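Local coordinates for quinone oxidoreductase (Coxiella burnetii, PDB 3TQH), which binds NADPH and probably catalyses the NADPH-dependent reduction of quinones, as a member of the medium-chain dehydrogenase/reductase family, at residues E30-K33 with N34-L37; N46-D49 with Y50-N54; L134-A137 with G138-L142; I294-L297 with S298-V301. One frame throughout, in Å; residues are numbered along the deposited sequence.

Interaction 1: E30-K33 with N34-L37; sequences EYRK and NQML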
loop_
_atom_site.group_PDB
_atom_site.type_symbol
_atom_site.label_atom_id
_atom_site.label_comp_id
_atom_site.label_asym_id
_atom_site.label_seq_id
_atom_site.Cartn_x
_atom_site.Cartn_y
_atom_site.Cartn_z
ATOM N N GLU A 30 3.904 17.871 17.330
ATOM C CA GLU A 30 3.382 17.829 18.688
ATOM C C GLU A 30 2.796 16.443 18.930
ATOM O O GLU A 30 2.311 15.798 18.004
ATOM C CB GLU A 30 2.303 18.893 18.884
ATOM C CG GLU A 30 2.817 20.321 18.764
ATOM C CD GLU A 30 1.700 21.352 18.678
ATOM O OE1 GLU A 30 0.757 21.159 17.877
ATOM O OE2 GLU A 30 1.773 22.365 19.403
ATOM N N TYR A 31 2.859 15.977 20.167
ATOM C CA TYR A 31 2.237 14.708 20.521
ATOM C C TYR A 31 1.446 14.885 21.806
ATOM O O TYR A 31 1.891 15.563 22.735
ATOM C CB TYR A 31 3.278 13.579 20.651
ATOM C CG TYR A 31 4.400 13.874 21.625
ATOM C CD1 TYR A 31 5.571 14.488 21.199
ATOM C CD2 TYR A 31 4.285 13.540 22.973
ATOM C CE1 TYR A 31 6.598 14.767 22.087
ATOM C CE2 TYR A 31 5.306 13.814 23.870
ATOM C CZ TYR A 31 6.459 14.426 23.419
ATOM O OH TYR A 31 7.473 14.704 24.300
ATOM N N ARG A 32 0.255 14.295 21.828
ATOM C CA ARG A 32 -0.608 14.292 23.007
ATOM C C ARG A 32 -0.079 13.310 24.049
ATOM O O ARG A 32 0.874 12.564 23.800
ATOM C CB ARG A 32 -2.039 13.887 22.623
ATOM C CG ARG A 32 -2.855 14.941 21.885
ATOM C CD ARG A 32 -4.289 14.449 21.715
ATOM N NE ARG A 32 -4.344 13.296 20.811
ATOM C CZ ARG A 32 -5.292 12.355 20.804
ATOM N NH1 ARG A 32 -6.311 12.391 21.663
ATOM N NH2 ARG A 32 -5.220 11.362 19.919
ATOM N N LYS A 33 -0.728 13.302 25.208
ATOM C CA LYS A 33 -0.359 12.424 26.314
ATOM C C LYS A 33 -0.575 10.929 26.009
ATOM O O LYS A 33 0.009 10.076 26.680
ATOM C CB LYS A 33 -1.128 12.828 27.579
ATOM C CG LYS A 33 -0.825 14.246 28.075
ATOM C CD LYS A 33 -1.740 14.647 29.240
ATOM C CE LYS A 33 -1.395 16.029 29.783
ATOM N NZ LYS A 33 -2.353 16.500 30.835
ATOM N N ASN A 34 -1.409 10.613 25.013
ATOM C CA ASN A 34 -1.587 9.220 24.567
ATOM C C ASN A 34 -0.899 8.892 23.235
ATOM O O ASN A 34 -1.168 7.851 22.636
ATOM C CB ASN A 34 -3.077 8.833 24.526
ATOM C CG ASN A 34 -3.887 9.640 23.515
ATOM O OD1 ASN A 34 -3.347 10.391 22.704
ATOM N ND2 ASN A 34 -5.203 9.477 23.569
ATOM N N GLN A 35 -0.004 9.770 22.787
ATOM C CA GLN A 35 0.761 9.554 21.558
ATOM C C GLN A 35 2.265 9.521 21.852
ATOM O O GLN A 35 2.682 9.656 23.004
ATOM C CB GLN A 35 0.435 10.651 20.543
ATOM C CG GLN A 35 -1.024 10.686 20.131
ATOM C CD GLN A 35 -1.303 11.733 19.073
ATOM O OE1 GLN A 35 -1.599 11.406 17.932
ATOM N NE2 GLN A 35 -1.196 12.996 19.445
HETATM N N MSE A 36 3.072 9.326 20.811
HETATM C CA MSE A 36 4.534 9.260 20.952
HETATM C C MSE A 36 5.241 9.970 19.801
HETATM O O MSE A 36 4.636 10.235 18.769
HETATM C CB MSE A 36 4.993 7.800 21.023
HETATM C CG MSE A 36 4.686 6.988 19.776
HETATM SE SE MSE A 36 4.602 5.051 20.071
HETATM C CE MSE A 36 3.320 5.019 21.540
ATOM N N LEU A 37 6.518 10.287 19.999
ATOM C CA LEU A 37 7.356 10.845 18.942
ATOM C C LEU A 37 8.362 9.786 18.499
ATOM O O LEU A 37 9.045 9.185 19.330
ATOM C CB LEU A 37 8.079 12.099 19.433
ATOM C CG LEU A 37 8.804 12.941 18.373
ATOM C CD1 LEU A 37 7.816 13.612 17.426
ATOM C CD2 LEU A 37 9.684 13.982 19.040
#

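Interaction 2: N46-D49 with Y50-N54; sequences NPID and YKTRN. With NDP (NADPH dihydro-nicotinamide-adenine-dinucleotide phosphate), chain B; SO4 (sulfate ion), chain C.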
loop_
_atom_site.group_PDB
_atom_site.type_symbol
_atom_site.label_atom_id
_atom_site.label_comp_id
_atom_site.label_asym_id
_atom_site.label_seq_id
_atom_site.Cartn_x
_atom_site.Cartn_y
_atom_site.Cartn_z
ATOM N N ASN A 46 3.499 5.247 -1.437
ATOM C CA ASN A 46 2.302 4.624 -1.983
ATOM C C ASN A 46 1.661 5.574 -2.993
ATOM O O ASN A 46 1.825 6.784 -2.878
ATOM C CB ASN A 46 1.309 4.325 -0.869
ATOM C CG ASN A 46 1.851 3.340 0.136
ATOM O OD1 ASN A 46 2.464 3.729 1.135
ATOM N ND2 ASN A 46 1.651 2.051 -0.133
ATOM N N PRO A 47 0.923 5.039 -3.976
ATOM C CA PRO A 47 0.228 5.889 -4.945
ATOM C C PRO A 47 -0.674 6.984 -4.346
ATOM O O PRO A 47 -0.766 8.091 -4.904
ATOM C CB PRO A 47 -0.607 4.880 -5.741
ATOM C CG PRO A 47 0.210 3.626 -5.700
ATOM C CD PRO A 47 0.827 3.607 -4.336
ATOM N N ILE A 48 -1.334 6.677 -3.229
ATOM C CA ILE A 48 -2.122 7.669 -2.497
ATOM C C ILE A 48 -1.311 8.955 -2.263
ATOM O O ILE A 48 -1.878 10.050 -2.270
ATOM C CB ILE A 48 -2.651 7.107 -1.145
ATOM C CG1 ILE A 48 -3.691 8.045 -0.521
ATOM C CG2 ILE A 48 -1.522 6.880 -0.169
ATOM C CD1 ILE A 48 -5.090 7.808 -1.000
ATOM N N ASP A 49 0.002 8.818 -2.082
ATOM C CA ASP A 49 0.895 9.973 -1.932
ATOM C C ASP A 49 0.840 10.930 -3.139
ATOM O O ASP A 49 0.703 12.139 -2.951
ATOM C CB ASP A 49 2.348 9.532 -1.702
ATOM C CG ASP A 49 2.515 8.609 -0.501
ATOM O OD1 ASP A 49 1.581 8.505 0.325
ATOM O OD2 ASP A 49 3.594 7.982 -0.383
ATOM N N TYR A 50 0.935 10.403 -4.364
ATOM C CA TYR A 50 0.936 11.272 -5.557
ATOM C C TYR A 50 -0.455 11.782 -5.947
ATOM O O TYR A 50 -0.582 12.871 -6.499
ATOM C CB TYR A 50 1.667 10.632 -6.765
ATOM C CG TYR A 50 0.988 9.467 -7.466
ATOM C CD1 TYR A 50 -0.175 9.641 -8.218
ATOM C CD2 TYR A 50 1.554 8.200 -7.436
ATOM C CE1 TYR A 50 -0.780 8.560 -8.877
ATOM C CE2 TYR A 50 0.960 7.123 -8.086
ATOM C CZ TYR A 50 -0.200 7.304 -8.802
ATOM O OH TYR A 50 -0.766 6.217 -9.446
ATOM N N LYS A 51 -1.488 10.995 -5.648
ATOM C CA LYS A 51 -2.878 11.397 -5.871
ATOM C C LYS A 51 -3.282 12.532 -4.930
ATOM O O LYS A 51 -4.131 13.363 -5.268
ATOM C CB LYS A 51 -3.823 10.211 -5.664
ATOM C CG LYS A 51 -3.607 9.047 -6.629
ATOM C CD LYS A 51 -4.347 7.809 -6.154
ATOM C CE LYS A 51 -4.257 6.672 -7.165
ATOM N NZ LYS A 51 -5.199 5.561 -6.834
ATOM N N THR A 52 -2.688 12.554 -3.739
ATOM C CA THR A 52 -2.927 13.637 -2.790
ATOM C C THR A 52 -2.199 14.872 -3.301
ATOM O O THR A 52 -2.790 15.942 -3.436
ATOM C CB THR A 52 -2.440 13.259 -1.372
ATOM O OG1 THR A 52 -3.090 12.056 -0.946
ATOM C CG2 THR A 52 -2.732 14.376 -0.366
ATOM N N ARG A 53 -0.923 14.688 -3.631
ATOM C CA ARG A 53 -0.058 15.765 -4.113
ATOM C C ARG A 53 -0.566 16.419 -5.399
ATOM O O ARG A 53 -0.456 17.630 -5.545
ATOM C CB ARG A 53 1.373 15.240 -4.307
ATOM C CG ARG A 53 2.410 16.311 -4.627
ATOM C CD ARG A 53 2.675 16.401 -6.116
ATOM N NE ARG A 53 3.208 15.137 -6.582
ATOM C CZ ARG A 53 2.924 14.546 -7.736
ATOM N NH1 ARG A 53 2.104 15.093 -8.622
ATOM N NH2 ARG A 53 3.479 13.375 -7.993
ATOM N N ASN A 54 -1.109 15.641 -6.332
ATOM C CA ASN A 54 -1.657 16.238 -7.558
ATOM C C ASN A 54 -3.087 16.766 -7.396
ATOM O O ASN A 54 -3.610 17.434 -8.291
ATOM C CB ASN A 54 -1.504 15.321 -8.798
ATOM C CG ASN A 54 -2.372 14.063 -8.749
ATOM O OD1 ASN A 54 -3.492 14.062 -8.228
ATOM N ND2 ASN A 54 -1.854 12.983 -9.333
HETATM P PA NDP B . 1.581 0.400 -7.752
HETATM O O1A NDP B . 1.970 1.718 -8.288
HETATM O O2A NDP B . 2.637 -0.169 -6.893
HETATM O O5B NDP B . 1.285 -0.622 -8.956
HETATM C C5B NDP B . 2.125 -0.605 -10.094
HETATM C C4B NDP B . 1.853 -1.828 -10.956
HETATM O O4B NDP B . 0.667 -1.625 -11.695
HETATM C C3B NDP B . 2.943 -2.128 -11.977
HETATM O O3B NDP B . 3.662 -3.275 -11.580
HETATM C C2B NDP B . 2.208 -2.342 -13.297
HETATM O O2B NDP B . 2.570 -3.544 -13.939
HETATM C C1B NDP B . 0.749 -2.386 -12.877
HETATM N N9A NDP B . -0.193 -1.839 -13.865
HETATM C C8A NDP B . -0.264 -0.542 -14.311
HETATM N N7A NDP B . -1.281 -0.446 -15.191
HETATM C C5A NDP B . -1.860 -1.658 -15.313
HETATM C C6A NDP B . -2.928 -2.100 -16.082
HETATM N N6A NDP B . -3.560 -1.250 -16.875
HETATM N N1A NDP B . -3.314 -3.419 -16.016
HETATM C C2A NDP B . -2.635 -4.292 -15.178
HETATM N N3A NDP B . -1.575 -3.851 -14.405
HETATM C C4A NDP B . -1.192 -2.547 -14.479
HETATM O O3 NDP B . 0.177 0.499 -6.969
HETATM P PN NDP B . -0.229 -0.259 -5.603
HETATM O O1N NDP B . 0.481 0.375 -4.472
HETATM O O2N NDP B . -0.173 -1.722 -5.746
HETATM O O5D NDP B . -1.773 0.177 -5.514
HETATM C C5D NDP B . -2.679 -0.068 -6.572
HETATM C C4D NDP B . -3.922 0.797 -6.396
HETATM O O4D NDP B . -4.573 0.475 -5.181
HETATM C C3D NDP B . -3.571 2.276 -6.347
HETATM O O3D NDP B . -4.469 2.999 -7.157
HETATM C C2D NDP B . -3.707 2.644 -4.884
HETATM O O2D NDP B . -4.061 4.001 -4.693
HETATM C C1D NDP B . -4.773 1.650 -4.411
HETATM N N1N NDP B . -4.735 1.324 -2.966
HETATM C C2N NDP B . -5.909 1.416 -2.261
HETATM C C3N NDP B . -5.970 1.187 -0.888
HETATM C C7N NDP B . -7.262 1.291 -0.132
HETATM O O7N NDP B . -7.251 1.060 1.260
HETATM N N7N NDP B . -8.383 1.606 -0.779
HETATM C C4N NDP B . -4.698 0.831 -0.172
HETATM C C5N NDP B . -3.455 0.735 -0.999
HETATM C C6N NDP B . -3.543 0.986 -2.365
HETATM P P2B NDP B . 3.445 -3.538 -15.292
HETATM O O1X NDP B . 3.909 -4.948 -15.559
HETATM O O2X NDP B . 4.653 -2.649 -15.125
HETATM O O3X NDP B . 2.640 -3.062 -16.471
HETATM S S SO4 C . -6.769 5.277 -2.896
HETATM O O1 SO4 C . -5.711 4.680 -2.080
HETATM O O2 SO4 C . -7.547 4.240 -3.570
HETATM O O3 SO4 C . -7.645 6.077 -2.048
HETATM O O4 SO4 C . -6.177 6.155 -3.894
#

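Interaction 3: L134-A137 with G138-L142; sequences LPTA and GLTAL. With NDP (NADPH dihydro-nicotinamide-adenine-dinucleotide phosphate), chain B.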
loop_
_atom_site.group_PDB
_atom_site.type_symbol
_atom_site.label_atom_id
_atom_site.label_comp_id
_atom_site.label_asym_id
_atom_site.label_seq_id
_atom_site.Cartn_x
_atom_site.Cartn_y
_atom_site.Cartn_z
ATOM N N LEU A 134 6.061 -2.456 4.367
ATOM C CA LEU A 134 5.052 -3.495 4.554
ATOM C C LEU A 134 3.621 -3.029 4.894
ATOM O O LEU A 134 2.673 -3.566 4.330
ATOM C CB LEU A 134 5.540 -4.482 5.625
ATOM C CG LEU A 134 4.777 -5.795 5.796
ATOM C CD1 LEU A 134 4.767 -6.621 4.515
ATOM C CD2 LEU A 134 5.374 -6.586 6.944
ATOM N N PRO A 135 3.450 -2.061 5.820
ATOM C CA PRO A 135 2.115 -1.823 6.389
ATOM C C PRO A 135 0.962 -1.588 5.401
ATOM O O PRO A 135 0.006 -2.361 5.404
ATOM C CB PRO A 135 2.336 -0.593 7.277
ATOM C CG PRO A 135 3.736 -0.711 7.698
ATOM C CD PRO A 135 4.458 -1.222 6.491
ATOM N N THR A 136 1.042 -0.557 4.561
ATOM C CA THR A 136 -0.064 -0.266 3.645
ATOM C C THR A 136 -0.253 -1.388 2.619
ATOM O O THR A 136 -1.341 -1.953 2.516
ATOM C CB THR A 136 0.096 1.098 2.924
ATOM O OG1 THR A 136 -0.105 2.162 3.864
ATOM C CG2 THR A 136 -0.933 1.234 1.797
ATOM N N ALA A 137 0.810 -1.709 1.883
ATOM C CA ALA A 137 0.741 -2.710 0.806
ATOM C C ALA A 137 0.301 -4.068 1.322
ATOM O O ALA A 137 -0.584 -4.699 0.747
ATOM C CB ALA A 137 2.086 -2.835 0.102
ATOM N N GLY A 138 0.914 -4.504 2.417
ATOM C CA GLY A 138 0.628 -5.807 3.003
ATOM C C GLY A 138 -0.761 -5.927 3.593
ATOM O O GLY A 138 -1.448 -6.929 3.376
ATOM N N LEU A 139 -1.172 -4.922 4.360
ATOM C CA LEU A 139 -2.493 -4.950 4.981
ATOM C C LEU A 139 -3.576 -4.892 3.915
ATOM O O LEU A 139 -4.627 -5.510 4.069
ATOM C CB LEU A 139 -2.677 -3.808 5.984
ATOM C CG LEU A 139 -1.920 -3.922 7.313
ATOM C CD1 LEU A 139 -1.949 -2.588 8.072
ATOM C CD2 LEU A 139 -2.476 -5.061 8.178
ATOM N N THR A 140 -3.323 -4.161 2.831
ATOM C CA THR A 140 -4.288 -4.079 1.744
ATOM C C THR A 140 -4.407 -5.423 1.021
ATOM O O THR A 140 -5.510 -5.934 0.820
ATOM C CB THR A 140 -3.930 -2.980 0.739
ATOM O OG1 THR A 140 -3.733 -1.743 1.434
ATOM C CG2 THR A 140 -5.046 -2.811 -0.271
ATOM N N ALA A 141 -3.272 -6.000 0.646
ATOM C CA ALA A 141 -3.261 -7.308 -0.000
ATOM C C ALA A 141 -4.074 -8.311 0.815
ATOM O O ALA A 141 -4.963 -8.965 0.285
ATOM C CB ALA A 141 -1.833 -7.793 -0.177
ATOM N N LEU A 142 -3.791 -8.400 2.112
ATOM C CA LEU A 142 -4.429 -9.395 2.976
ATOM C C LEU A 142 -5.931 -9.162 3.120
ATOM O O LEU A 142 -6.735 -10.084 2.969
ATOM C CB LEU A 142 -3.773 -9.386 4.359
ATOM C CG LEU A 142 -4.125 -10.512 5.331
ATOM C CD1 LEU A 142 -3.909 -11.899 4.695
ATOM C CD2 LEU A 142 -3.310 -10.364 6.614
HETATM P PA NDP B . 1.581 0.400 -7.752
HETATM O O1A NDP B . 1.970 1.718 -8.288
HETATM O O2A NDP B . 2.637 -0.169 -6.893
HETATM O O5B NDP B . 1.285 -0.622 -8.956
HETATM C C5B NDP B . 2.125 -0.605 -10.094
HETATM C C4B NDP B . 1.853 -1.828 -10.956
HETATM O O4B NDP B . 0.667 -1.625 -11.695
HETATM C C3B NDP B . 2.943 -2.128 -11.977
HETATM O O3B NDP B . 3.662 -3.275 -11.580
HETATM C C2B NDP B . 2.208 -2.342 -13.297
HETATM O O2B NDP B . 2.570 -3.544 -13.939
HETATM C C1B NDP B . 0.749 -2.386 -12.877
HETATM N N9A NDP B . -0.193 -1.839 -13.865
HETATM C C8A NDP B . -0.264 -0.542 -14.311
HETATM N N7A NDP B . -1.281 -0.446 -15.191
HETATM C C5A NDP B . -1.860 -1.658 -15.313
HETATM C C6A NDP B . -2.928 -2.100 -16.082
HETATM N N6A NDP B . -3.560 -1.250 -16.875
HETATM N N1A NDP B . -3.314 -3.419 -16.016
HETATM C C2A NDP B . -2.635 -4.292 -15.178
HETATM N N3A NDP B . -1.575 -3.851 -14.405
HETATM C C4A NDP B . -1.192 -2.547 -14.479
HETATM O O3 NDP B . 0.177 0.499 -6.969
HETATM P PN NDP B . -0.229 -0.259 -5.603
HETATM O O1N NDP B . 0.481 0.375 -4.472
HETATM O O2N NDP B . -0.173 -1.722 -5.746
HETATM O O5D NDP B . -1.773 0.177 -5.514
HETATM C C5D NDP B . -2.679 -0.068 -6.572
HETATM C C4D NDP B . -3.922 0.797 -6.396
HETATM O O4D NDP B . -4.573 0.475 -5.181
HETATM C C3D NDP B . -3.571 2.276 -6.347
HETATM O O3D NDP B . -4.469 2.999 -7.157
HETATM C C2D NDP B . -3.707 2.644 -4.884
HETATM O O2D NDP B . -4.061 4.001 -4.693
HETATM C C1D NDP B . -4.773 1.650 -4.411
HETATM N N1N NDP B . -4.735 1.324 -2.966
HETATM C C2N NDP B . -5.909 1.416 -2.261
HETATM C C3N NDP B . -5.970 1.187 -0.888
HETATM C C7N NDP B . -7.262 1.291 -0.132
HETATM O O7N NDP B . -7.251 1.060 1.260
HETATM N N7N NDP B . -8.383 1.606 -0.779
HETATM C C4N NDP B . -4.698 0.831 -0.172
HETATM C C5N NDP B . -3.455 0.735 -0.999
HETATM C C6N NDP B . -3.543 0.986 -2.365
HETATM P P2B NDP B . 3.445 -3.538 -15.292
HETATM O O1X NDP B . 3.909 -4.948 -15.559
HETATM O O2X NDP B . 4.653 -2.649 -15.125
HETATM O O3X NDP B . 2.640 -3.062 -16.471
#

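Interaction 4: I294-L297 with S298-V301; sequences IFQL and SEAV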
loop_
_atom_site.group_PDB
_atom_site.type_symbol
_atom_site.label_atom_id
_atom_site.label_comp_id
_atom_site.label_asym_id
_atom_site.label_seq_id
_atom_site.Cartn_x
_atom_site.Cartn_y
_atom_site.Cartn_z
ATOM N N ILE A 294 15.691 2.393 -3.439
ATOM C CA ILE A 294 15.833 3.088 -2.171
ATOM C C ILE A 294 16.245 4.525 -2.451
ATOM O O ILE A 294 17.259 4.756 -3.116
ATOM C CB ILE A 294 16.939 2.436 -1.302
ATOM C CG1 ILE A 294 16.665 0.939 -1.104
ATOM C CG2 ILE A 294 17.054 3.158 0.042
ATOM C CD1 ILE A 294 17.798 0.183 -0.432
ATOM N N PHE A 295 15.480 5.480 -1.924
ATOM C CA PHE A 295 15.727 6.914 -2.142
ATOM C C PHE A 295 16.099 7.646 -0.854
ATOM O O PHE A 295 15.698 7.236 0.235
ATOM C CB PHE A 295 14.464 7.595 -2.683
ATOM C CG PHE A 295 14.100 7.204 -4.080
ATOM C CD1 PHE A 295 14.633 7.883 -5.164
ATOM C CD2 PHE A 295 13.192 6.185 -4.312
ATOM C CE1 PHE A 295 14.288 7.538 -6.460
ATOM C CE2 PHE A 295 12.838 5.836 -5.604
ATOM C CZ PHE A 295 13.391 6.509 -6.681
ATOM N N GLN A 296 16.829 8.752 -0.985
ATOM C CA GLN A 296 16.879 9.754 0.088
ATOM C C GLN A 296 15.673 10.701 -0.052
ATOM O O GLN A 296 15.120 10.839 -1.145
ATOM C CB GLN A 296 18.164 10.572 0.018
ATOM C CG GLN A 296 19.442 9.766 -0.042
ATOM C CD GLN A 296 20.659 10.661 -0.008
ATOM O OE1 GLN A 296 20.852 11.414 0.945
ATOM N NE2 GLN A 296 21.481 10.597 -1.053
ATOM N N LEU A 297 15.277 11.358 1.040
ATOM C CA LEU A 297 14.202 12.369 0.994
ATOM C C LEU A 297 14.531 13.470 -0.015
ATOM O O LEU A 297 13.647 14.009 -0.676
ATOM C CB LEU A 297 13.964 12.999 2.371
ATOM C CG LEU A 297 13.270 12.126 3.413
ATOM C CD1 LEU A 297 13.255 12.815 4.759
ATOM C CD2 LEU A 297 11.858 11.785 2.973
ATOM N N SER A 298 15.814 13.786 -0.114
ATOM C CA SER A 298 16.334 14.722 -1.111
ATOM C C SER A 298 15.929 14.400 -2.561
ATOM O O SER A 298 15.917 15.289 -3.414
ATOM C CB SER A 298 17.856 14.753 -1.003
ATOM O OG SER A 298 18.431 15.236 -2.190
ATOM N N GLU A 299 15.622 13.131 -2.832
ATOM C CA GLU A 299 15.251 12.664 -4.165
ATOM C C GLU A 299 13.737 12.469 -4.325
ATOM O O GLU A 299 13.298 11.705 -5.191
ATOM C CB GLU A 299 15.938 11.327 -4.451
ATOM C CG GLU A 299 17.445 11.307 -4.276
ATOM C CD GLU A 299 18.008 9.906 -4.473
ATOM O OE1 GLU A 299 18.457 9.603 -5.598
ATOM O OE2 GLU A 299 17.976 9.095 -3.524
ATOM N N ALA A 300 12.940 13.155 -3.509
ATOM C CA ALA A 300 11.490 12.943 -3.499
ATOM C C ALA A 300 10.827 13.204 -4.858
ATOM O O ALA A 300 9.965 12.437 -5.283
ATOM C CB ALA A 300 10.829 13.792 -2.419
ATOM N N VAL A 301 11.223 14.282 -5.532
ATOM C CA VAL A 301 10.645 14.623 -6.836
ATOM C C VAL A 301 10.825 13.462 -7.815
ATOM O O VAL A 301 9.856 12.977 -8.396
ATOM C CB VAL A 301 11.260 15.920 -7.418
ATOM C CG1 VAL A 301 10.853 16.106 -8.869
ATOM C CG2 VAL A 301 10.842 17.130 -6.576
#

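Interaction 1: E30-K33 with N34-L37
Asn34 lays its carboxamide oxygen over the guanidinium group of Arg32: Asn34 OD1 stands 3.4 Å from Arg32 CZ, above the centre of one face, with the two planes nearly perpendicular at 89°. The side chains run alongside each other in the same direction. Asn34 gets there because its CG is tucked between the backbone N and the carbonyl carbon (chi1 64°), while Arg32 bends at chi3 and brings its flat end round. Gln35 comes in across Arg32, its amide group near the guanidinium edge. Beyond the ends of the turn, Tyr31 and Leu37 cross at about a right angle, Tyr31 CD1 lying 3.9 Å from Leu37 CB. Behind these contacts is a type I beta turn from Arg32 to Gln35, closed by Gln35 N donating to Arg32 O at 3.1 Å. It leads into strand 36-44, where Leu37 pairs through its backbone with Glu81; the side chain of Glu81 also takes the hydroxyl of Tyr31. Asn34 OD1 meets the guanidinium from above, not in line with an N-H, and makes no hydrogen bond to Arg32 NH2, so the attraction is probably a modest electrostatic one on an exposed surface.

Interaction 2: N46-D49 with Y50-N54
Pro47 O accepts the N-H of Lys51 at 3.1 Å in the first turn of helix 47-53, and the same i to i+4 pattern follows from Thr52 to Ile48 and from Arg53 to Asp49. The ring of Tyr50 folds back on this turn: with CG between backbone N and carbonyl carbon (chi1 72°), one face lies under Pro47 O, offset toward the rim, and Tyr50 CE2 comes 3.6 Å from Pro47 CB. Thr52 OG1 hydrogen-bonds Ile48 O at 2.7 Å, on the opposite face of that carbonyl from Thr52 N, so two donors grip one oxygen. Ahead of the helix, Asn46 N points almost straight at Asp49 OD2, 2.9 Å away, reaching it from above the carboxylate plane; Tyr108 gives the same oxygen its hydroxyl. The helix belongs to the GroES-like part of the fold and borders the NADPH cleft. Lys51, extended beyond CG, spans to the nicotinamide ribose, Lys51 NZ donating to O3D of NADPH at 2.7 Å and to O2D of NADPH at 2.9 Å. A sulfate, probably from the crystallisation liquor, takes a third bond from Lys51 NZ to its O4 at 3.2 Å. Pro47 backs the pyrophosphate, Pro47 CD lying 3.3 Å from NADPH O1N. Arg53 turns away to a salt bridge with Glu308 and a bond to His304, both of helix 300-308.

Interaction 3: L134-A137 with G138-L142
Thr140 and Thr136, one helical turn apart, hold matching torsions: in each, OG1 sits beside the backbone N and CG2 is opposite it (chi1 -53° in Thr140, -71° in Thr136), and the two side chains lie side by side, pointing the same way. In Thr140 this swings the hydroxyl back along the helix, Thr140 OG1 bonding Thr136 O at 2.6 Å. Thr140 N reaches Thr136 O too, at 3.0 Å, from the other face of the carbonyl plane, so the buried acceptor is held by two donors. The same side of the helix meets the cofactor. Thr140 OG1 comes 3.2 Å from C4N of the nicotinamide, the carbon that carries the transferable hydride in NADPH, with Thr140 CG2 3.7 Å from that carbon; Thr136 CG2 lies 3.8 Å from C5N of NADPH. Both threonines belong to the NADPH pocket. Helix 135-147 runs between the two halves of the medium-chain dehydrogenase/reductase fold: Pro135 and Thr136 touch Ile98 of strand 94-98, while Ala137 and Ala141 pack on Leu168 of helix 164-175 in the nucleotide-binding part. Thr136 OG1 turns to Asp74, its main polar partner, with a weak bond from Lys268 besides. Along the rest of the turn, Leu134 O takes the N-H of Gly138 at 2.8 Å, where no side chain stands in the way. Leu139, its CG beside the backbone N, leans over Pro135 O, with Leu139 CB 3.1 Å from that oxygen, and its side chain also meets Glu274 of helix 272-283.

Interaction 4: I294-L297 with S298-V301
The Phe295 ring takes Glu299 at its edge: Glu299 CB lies near the ring plane, 3.8 Å from Phe295 CD1, and the carboxylate is turned 62° against the ring. Arg293 makes a cation-pi contact with the same ring and a salt bridge to Glu299 OE1, so it serves both flat groups. The other carboxylate oxygen, Glu299 OE2, accepts the N-H of Gln296 at 2.8 Å with its anti lone pair, on a nearly straight line (168°). Glu299 OE2 also comes 3.4 Å from Phe295 CA. Glu299 reaches there because CG lies beside its own backbone N (chi1 -54°) and the chain then extends back toward Gln296. The backbone closes the turn beneath: Glu299 N bonds Gln296 O at 2.9 Å, and Ala300 N bonds Leu297 O at 3.0 Å. Leu297, itself buried, turns the other way and packs on Ile10, Leu23 and Phe318. Glu299 occupies the N-cap position of helix 300-308, while its carboxylate reaches back to the backbone N-H of Gln296. This is the strand-to-helix turn of a beta-alpha-beta crossover, in which strand 291-295 passes through helix 300-308 to the parallel strand 315-319.

How the interactions relate
The four contacts follow in series along the chain, none nested and none crossing. Interaction 1 closes the turn that leads into strand 36-44; that strand runs on toward helix 47-53, which interaction 2 spans from end to end, with centres about 26 Å apart. Interaction 3 opens helix 135-147 and touches interaction 2 directly, where Asn46 packs on Thr136; both also meet NADPH, so helices 47-53 and 135-147 line one cleft. Interaction 4 closes the turn between strand 291-295 and helix 300-308, and that helix comes back against 46-54. Interactions 1 and 4 stay some 14 Å apart at their nearest atoms but reach the same mixed sheet, in which strand 315-319 pairs with both 291-295 and 36-44.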